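Local coordinates for protein type III restriction-modification enzyme EcoP15I Mod subunit (Escherichia coli, PDB 4ZCF) that methylates the adenine at the fifth position of CAGCAG sites in DNA, as a homodimer or with the Res subunit as part of a restriction-modification enzyme, at residues 107-110 and 111-115; 248-251 and 252-255. One frame throughout, in Å; residues are numbered along the deposited sequence.

In the fold
From the N terminus, the chain first reaches interaction 1 (107-115), at the C-terminal end of helix 102-113, just before strand 117-122 enters the central mixed sheet and leads to the predicted S-adenosylmethionine-binding residues 123-126. Interaction 2 (248-255) follows much later, where strand 241-248 leaves the same sheet. Each closes a single local turn of continuous chain, so the two stand in series, neither nested nor crossed, with centres about 20 Å apart. A long, weak ion pair from E115 OE2 to K249 NZ (3.5 Å) loosely links the exit of the helix to the residue just after the strand. Both contacts also border the restriction endonuclease EcoP15I chain.

Interaction 1 of 2, residues 107-110 and 111-115; sequences KHMV and NAYAE
M109 runs out extended through its second torsion and then bends at the sulfur (chi3 59°), which swings CE over the ring of Y113, one helical turn ahead. The Y113 side chain starts out with CG anti to its own carbonyl carbon (chi1 -64°), and this sets the ring obliquely across the methionine, beneath CE. CE lies over one ring face, displaced toward the rim, 4.1 Å from the ring centroid in a CH-pi contact; its closest ring atom is Y113 CG at 3.8 Å. Further back, M109 CB also touches the ring, at Y113 CD2 (3.8 Å).

The backbone beneath is gripped at one oxygen. M109 O takes the amide of Y113 (N to O 2.6 Å, 159° at the hydrogen), which approaches nearly end-on to the carbonyl, and also the amide of A112 (N to O 3.0 Å), which comes in from above the carbonyl plane. The same oxygen lies in plane at the edge of the Y113 ring. A114 N closes the next turn onto V110 O at 3.3 Å, and the methyl of A114 sits against that oxygen.

Beyond the contact, Y113 OH bonds to L557 N, while I465 of strand 461-468 packs against both M109 and Y113. Replacing Y113 with an alanine would probably leave the M109 methyl without the face it rests on and L557 N without its hydroxyl acceptor. V110 packs on I184 and L188 of helix 171-188. The amides of N111 and A112 lack the i to i-4 bond of a regular alpha helix, and A114 leaves helical angles. This is a kinked C-terminal helix turn, in which an i to i+3 bond (A112 N, as in a 3-10 turn) and an i to i+4 bond (Y113 N, as in an alpha helix) share M109 O, on a helix packed against the methyltransferase sheet.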
ATOM      1  N   LYS A 107      -8.842 -17.061   5.883  1.00 38.96           N
ATOM      2  CA  LYS A 107      -9.340 -17.775   4.695  1.00 38.64           C
ATOM      3  C   LYS A 107     -10.856 -18.010   4.743  1.00 44.78           C
ATOM      4  O   LYS A 107     -11.502 -17.922   3.691  1.00 46.78           O
ATOM      5  CB  LYS A 107      -8.606 -19.095   4.479  1.00 40.20           C
ATOM      6  CG  LYS A 107      -7.177 -18.930   3.971  1.00 40.65           C
ATOM      7  CD  LYS A 107      -6.507 -20.277   3.906  1.00 44.51           C
ATOM      8  CE  LYS A 107      -5.108 -20.192   3.374  1.00 46.86           C
ATOM      9  NZ  LYS A 107      -4.465 -21.534   3.369  1.00 46.74           N
ATOM     10  N   HIS A 108     -11.440 -18.270   5.945  1.00 40.04           N
ATOM     11  CA  HIS A 108     -12.902 -18.450   6.085  1.00 39.28           C
ATOM     12  C   HIS A 108     -13.665 -17.101   5.928  1.00 44.47           C
ATOM     13  O   HIS A 108     -14.878 -17.091   5.636  1.00 43.59           O
ATOM     14  CB  HIS A 108     -13.263 -19.076   7.450  1.00 39.66           C
ATOM     15  CG  HIS A 108     -12.999 -20.549   7.577  1.00 42.27           C
ATOM     16  ND1 HIS A 108     -13.887 -21.479   7.107  1.00 43.55           N
ATOM     17  CD2 HIS A 108     -11.979 -21.196   8.188  1.00 43.19           C
ATOM     18  CE1 HIS A 108     -13.360 -22.654   7.389  1.00 42.35           C
ATOM     19  NE2 HIS A 108     -12.206 -22.532   8.028  1.00 42.48           N
ATOM     20  N   MET A 109     -12.969 -15.964   6.162  1.00 41.57           N
ATOM     21  CA  MET A 109     -13.604 -14.633   6.124  1.00 41.41           C
ATOM     22  C   MET A 109     -13.772 -14.056   4.728  1.00 44.15           C
ATOM     23  O   MET A 109     -14.649 -13.225   4.518  1.00 44.04           O
ATOM     24  CB  MET A 109     -12.859 -13.642   7.020  1.00 43.86           C
ATOM     25  CG  MET A 109     -12.778 -14.092   8.470  1.00 47.82           C
ATOM     26  SD  MET A 109     -11.871 -12.974   9.567  1.00 52.64           S
ATOM     27  CE  MET A 109     -12.839 -11.439   9.364  1.00 48.35           C
ATOM     28  N   VAL A 110     -12.941 -14.507   3.782  1.00 39.01           N
ATOM     29  CA  VAL A 110     -12.867 -14.051   2.392  1.00 38.08           C
ATOM     30  C   VAL A 110     -14.203 -13.915   1.669  1.00 45.07           C
ATOM     31  O   VAL A 110     -14.474 -12.854   1.097  1.00 45.45           O
ATOM     32  CB  VAL A 110     -11.780 -14.811   1.598  1.00 40.66           C
ATOM     33  CG1 VAL A 110     -11.795 -14.424   0.127  1.00 41.33           C
ATOM     34  CG2 VAL A 110     -10.397 -14.559   2.199  1.00 39.54           C
ATOM     35  N   ASN A 111     -15.063 -14.953   1.730  1.00 43.00           N
ATOM     36  CA  ASN A 111     -16.372 -14.891   1.068  1.00 42.21           C
ATOM     37  C   ASN A 111     -17.294 -13.867   1.651  1.00 44.45           C
ATOM     38  O   ASN A 111     -18.134 -13.348   0.919  1.00 45.49           O
ATOM     39  CB  ASN A 111     -17.066 -16.245   1.050  1.00 41.46           C
ATOM     40  CG  ASN A 111     -16.324 -17.321   0.302  1.00 49.02           C
ATOM     41  OD1 ASN A 111     -15.228 -17.122  -0.242  1.00 44.59           O
ATOM     42  ND2 ASN A 111     -16.919 -18.503   0.273  1.00 34.07           N
ATOM     43  N   ALA A 112     -17.164 -13.568   2.960  1.00 38.77           N
ATOM     44  CA  ALA A 112     -18.065 -12.615   3.622  1.00 36.89           C
ATOM     45  C   ALA A 112     -17.470 -11.231   3.895  1.00 39.62           C
ATOM     46  O   ALA A 112     -18.200 -10.244   3.820  1.00 37.96           O
ATOM     47  CB  ALA A 112     -18.632 -13.229   4.911  1.00 36.80           C
ATOM     48  N   TYR A 113     -16.151 -11.174   4.197  1.00 37.82           N
ATOM     49  CA  TYR A 113     -15.386  -9.996   4.618  1.00 39.00           C
ATOM     50  C   TYR A 113     -14.472  -9.336   3.618  1.00 47.34           C
ATOM     51  O   TYR A 113     -13.865  -8.316   3.947  1.00 47.04           O
ATOM     52  CB  TYR A 113     -14.674 -10.252   5.960  1.00 39.46           C
ATOM     53  CG  TYR A 113     -15.672 -10.482   7.073  1.00 39.47           C
ATOM     54  CD1 TYR A 113     -16.211  -9.415   7.780  1.00 41.88           C
ATOM     55  CD2 TYR A 113     -16.175 -11.759   7.334  1.00 38.28           C
ATOM     56  CE1 TYR A 113     -17.167  -9.619   8.772  1.00 44.43           C
ATOM     57  CE2 TYR A 113     -17.158 -11.966   8.290  1.00 37.31           C
ATOM     58  CZ  TYR A 113     -17.639 -10.899   9.021  1.00 45.86           C
ATOM     59  OH  TYR A 113     -18.568 -11.113  10.008  1.00 48.10           O
ATOM     60  N   ALA A 114     -14.257  -9.910   2.466  1.00 47.15           N
ATOM     61  CA  ALA A 114     -13.659  -9.159   1.401  1.00 48.35           C
ATOM     62  C   ALA A 114     -14.695  -8.232   0.859  1.00 55.19           C
ATOM     63  O   ALA A 114     -15.823  -8.620   0.772  1.00 58.39           O
ATOM     64  CB  ALA A 114     -13.194 -10.105   0.336  1.00 48.76           C
ATOM     65  N   GLU A 115     -14.348  -7.037   0.422  1.00 49.31           N
ATOM     66  CA  GLU A 115     -13.428  -6.133   1.057  1.00 47.47           C
ATOM     67  C   GLU A 115     -14.257  -5.251   1.949  1.00 46.28           C
ATOM     68  O   GLU A 115     -14.866  -4.330   1.485  1.00 43.67           O
ATOM     69  CB  GLU A 115     -12.818  -5.244  -0.027  1.00 48.83           C
ATOM     70  CG  GLU A 115     -12.737  -5.854  -1.427  1.00 57.52           C
ATOM     71  CD  GLU A 115     -12.491  -4.869  -2.557  1.00 73.93           C
ATOM     72  OE1 GLU A 115     -13.331  -4.009  -2.806  1.00 63.80           O
ATOM     73  OE2 GLU A 115     -11.473  -4.980  -3.247  1.00 66.56           O
TER

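Interaction 2 of 2, residues 248-251 and 252-255; sequences TKNK and EQLI
T248 ends the strand, K249 bends the path, N250 is extended again, and the chain then turns back on itself. K251, E252 and Q253 all take roughly helical angles, giving a beta turn of type I class, closed by Q253 N on N250 O at 3.0 Å, that runs on into a single, weakly closed helical turn, in which L254 N reaches the same oxygen. The Q253 amide lies well above the carbonyl plane.

The side chain of N250 makes a second, overlapping turn. Its amide carbon is anti to the backbone N (chi1 -168°), which brings OD1 round to accept E252 N at 3.2 Å; the N-H points fairly straight (150°) but from above the amide plane. This is an Asx turn on top of the beta turn. OD1 also lies against the inner carbons of E252, with CB at 3.3 Å, and the E252 carboxylate plane is tilted only 20° from the amide. Q253 runs side by side with N250, its CG 3.6 Å from N250 ND2.

Across the turn, L254 folds back over T248. L254 CB lies 3.6 Å from T248 OG1, and L254 CD2 is 4.0 Å from T248 CB. K251 reaches the same leucine from another direction, its CD 4.1 Å from L254 CD2. V221 of strand 220-227 touches T248, K251 and L254, joining L254 and its neighbours to the sheet, while T248 OG1 bonds to G193 O.

N250 ND2 donates to E150 of the restriction endonuclease EcoP15I chain and weakly to E191. With the oxygen taken by a backbone N-H and the nitrogen facing two carboxylates, the rotation of the amide is probably fixed, and a single asparagine both shapes the turn and joins it to the partner chain.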
ATOM      1  N   THR A 248      -2.109   1.224   2.623  1.00 34.80           N
ATOM      2  CA  THR A 248      -3.488   1.344   2.176  1.00 34.89           C
ATOM      3  C   THR A 248      -3.739   0.275   1.114  1.00 39.56           C
ATOM      4  O   THR A 248      -2.772  -0.268   0.573  1.00 38.99           O
ATOM      5  CB  THR A 248      -3.774   2.791   1.731  1.00 37.49           C
ATOM      6  OG1 THR A 248      -5.146   2.930   1.378  1.00 35.05           O
ATOM      7  CG2 THR A 248      -2.886   3.258   0.607  1.00 33.69           C
ATOM      8  N   LYS A 249      -5.019  -0.084   0.860  1.00 36.60           N
ATOM      9  CA  LYS A 249      -5.324  -1.060  -0.189  1.00 35.69           C
ATOM     10  C   LYS A 249      -5.185  -0.363  -1.543  1.00 37.82           C
ATOM     11  O   LYS A 249      -4.511  -0.863  -2.439  1.00 36.29           O
ATOM     12  CB  LYS A 249      -6.727  -1.647  -0.020  1.00 37.62           C
ATOM     13  CG  LYS A 249      -6.749  -3.133  -0.309  1.00 40.58           C
ATOM     14  CD  LYS A 249      -7.130  -3.478  -1.736  1.00 38.99           C
ATOM     15  CE  LYS A 249      -7.462  -4.947  -1.875  1.00 41.16           C
ATOM     16  NZ  LYS A 249      -8.725  -5.323  -1.151  1.00 40.93           N
ATOM     17  N   ASN A 250      -5.764   0.836  -1.642  1.00 35.31           N
ATOM     18  CA  ASN A 250      -5.699   1.681  -2.820  1.00 36.10           C
ATOM     19  C   ASN A 250      -5.481   3.120  -2.391  1.00 41.06           C
ATOM     20  O   ASN A 250      -6.427   3.756  -1.908  1.00 39.61           O
ATOM     21  CB  ASN A 250      -6.995   1.573  -3.639  1.00 36.80           C
ATOM     22  CG  ASN A 250      -6.928   2.184  -5.004  1.00 52.65           C
ATOM     23  OD1 ASN A 250      -5.995   2.907  -5.360  1.00 42.90           O
ATOM     24  ND2 ASN A 250      -7.946   1.919  -5.796  1.00 52.68           N
ATOM     25  N   LYS A 251      -4.249   3.646  -2.632  1.00 38.46           N
ATOM     26  CA  LYS A 251      -3.864   5.022  -2.328  1.00 39.58           C
ATOM     27  C   LYS A 251      -4.799   6.072  -2.920  1.00 45.79           C
ATOM     28  O   LYS A 251      -4.970   7.137  -2.330  1.00 46.68           O
ATOM     29  CB  LYS A 251      -2.412   5.278  -2.746  1.00 43.67           C
ATOM     30  CG  LYS A 251      -1.792   6.556  -2.156  1.00 57.51           C
ATOM     31  CD  LYS A 251      -1.382   6.441  -0.703  1.00 59.77           C
ATOM     32  CE  LYS A 251      -0.764   7.729  -0.235  1.00 76.43           C
ATOM     33  NZ  LYS A 251      -0.251   7.632   1.157  1.00 90.93           N
ATOM     34  N   GLU A 252      -5.430   5.751  -4.051  1.00 43.66           N
ATOM     35  CA  GLU A 252      -6.362   6.603  -4.790  1.00 43.93           C
ATOM     36  C   GLU A 252      -7.694   6.716  -4.065  1.00 48.62           C
ATOM     37  O   GLU A 252      -8.301   7.785  -4.078  1.00 50.27           O
ATOM     38  CB  GLU A 252      -6.597   6.035  -6.204  1.00 45.65           C
ATOM     39  CG  GLU A 252      -5.334   5.804  -7.023  1.00 61.84           C
ATOM     40  CD  GLU A 252      -4.718   7.045  -7.645  1.00 93.49           C
ATOM     41  OE1 GLU A 252      -5.275   7.546  -8.650  1.00104.91           O
ATOM     42  OE2 GLU A 252      -3.666   7.503  -7.144  1.00 82.11           O
ATOM     43  N   GLN A 253      -8.153   5.625  -3.428  1.00 43.86           N
ATOM     44  CA  GLN A 253      -9.438   5.618  -2.722  1.00 42.72           C
ATOM     45  C   GLN A 253      -9.307   6.027  -1.262  1.00 42.84           C
ATOM     46  O   GLN A 253     -10.305   6.248  -0.578  1.00 42.93           O
ATOM     47  CB  GLN A 253     -10.164   4.269  -2.892  1.00 44.32           C
ATOM     48  CG  GLN A 253     -10.563   3.946  -4.346  1.00 41.95           C
ATOM     49  CD  GLN A 253     -11.444   5.010  -4.953  1.00 50.52           C
ATOM     50  OE1 GLN A 253     -11.148   5.569  -6.008  1.00 51.05           O
ATOM     51  NE2 GLN A 253     -12.516   5.357  -4.286  1.00 36.81           N
ATOM     52  N   LEU A 254      -8.073   6.185  -0.811  1.00 36.95           N
ATOM     53  CA  LEU A 254      -7.749   6.606   0.537  1.00 36.10           C
ATOM     54  C   LEU A 254      -8.077   8.085   0.720  1.00 41.95           C
ATOM     55  O   LEU A 254      -7.727   8.929  -0.115  1.00 41.92           O
ATOM     56  CB  LEU A 254      -6.261   6.328   0.829  1.00 35.60           C
ATOM     57  CG  LEU A 254      -5.728   6.740   2.211  1.00 39.57           C
ATOM     58  CD1 LEU A 254      -6.306   5.877   3.340  1.00 37.54           C
ATOM     59  CD2 LEU A 254      -4.220   6.709   2.216  1.00 41.73           C
ATOM     60  N   ILE A 255      -8.754   8.391   1.824  1.00 39.68           N
ATOM     61  CA  ILE A 255      -9.109   9.759   2.201  1.00 38.47           C
ATOM     62  C   ILE A 255      -7.823  10.594   2.251  1.00 41.66           C
ATOM     63  O   ILE A 255      -6.796  10.150   2.782  1.00 39.88           O
ATOM     64  CB  ILE A 255      -9.974   9.785   3.489  1.00 40.22           C
ATOM     65  CG1 ILE A 255     -10.691  11.121   3.660  1.00 40.24           C
ATOM     66  CG2 ILE A 255      -9.207   9.334   4.723  1.00 40.28           C
ATOM     67  CD1 ILE A 255     -11.955  11.028   4.410  1.00 45.51           C
TER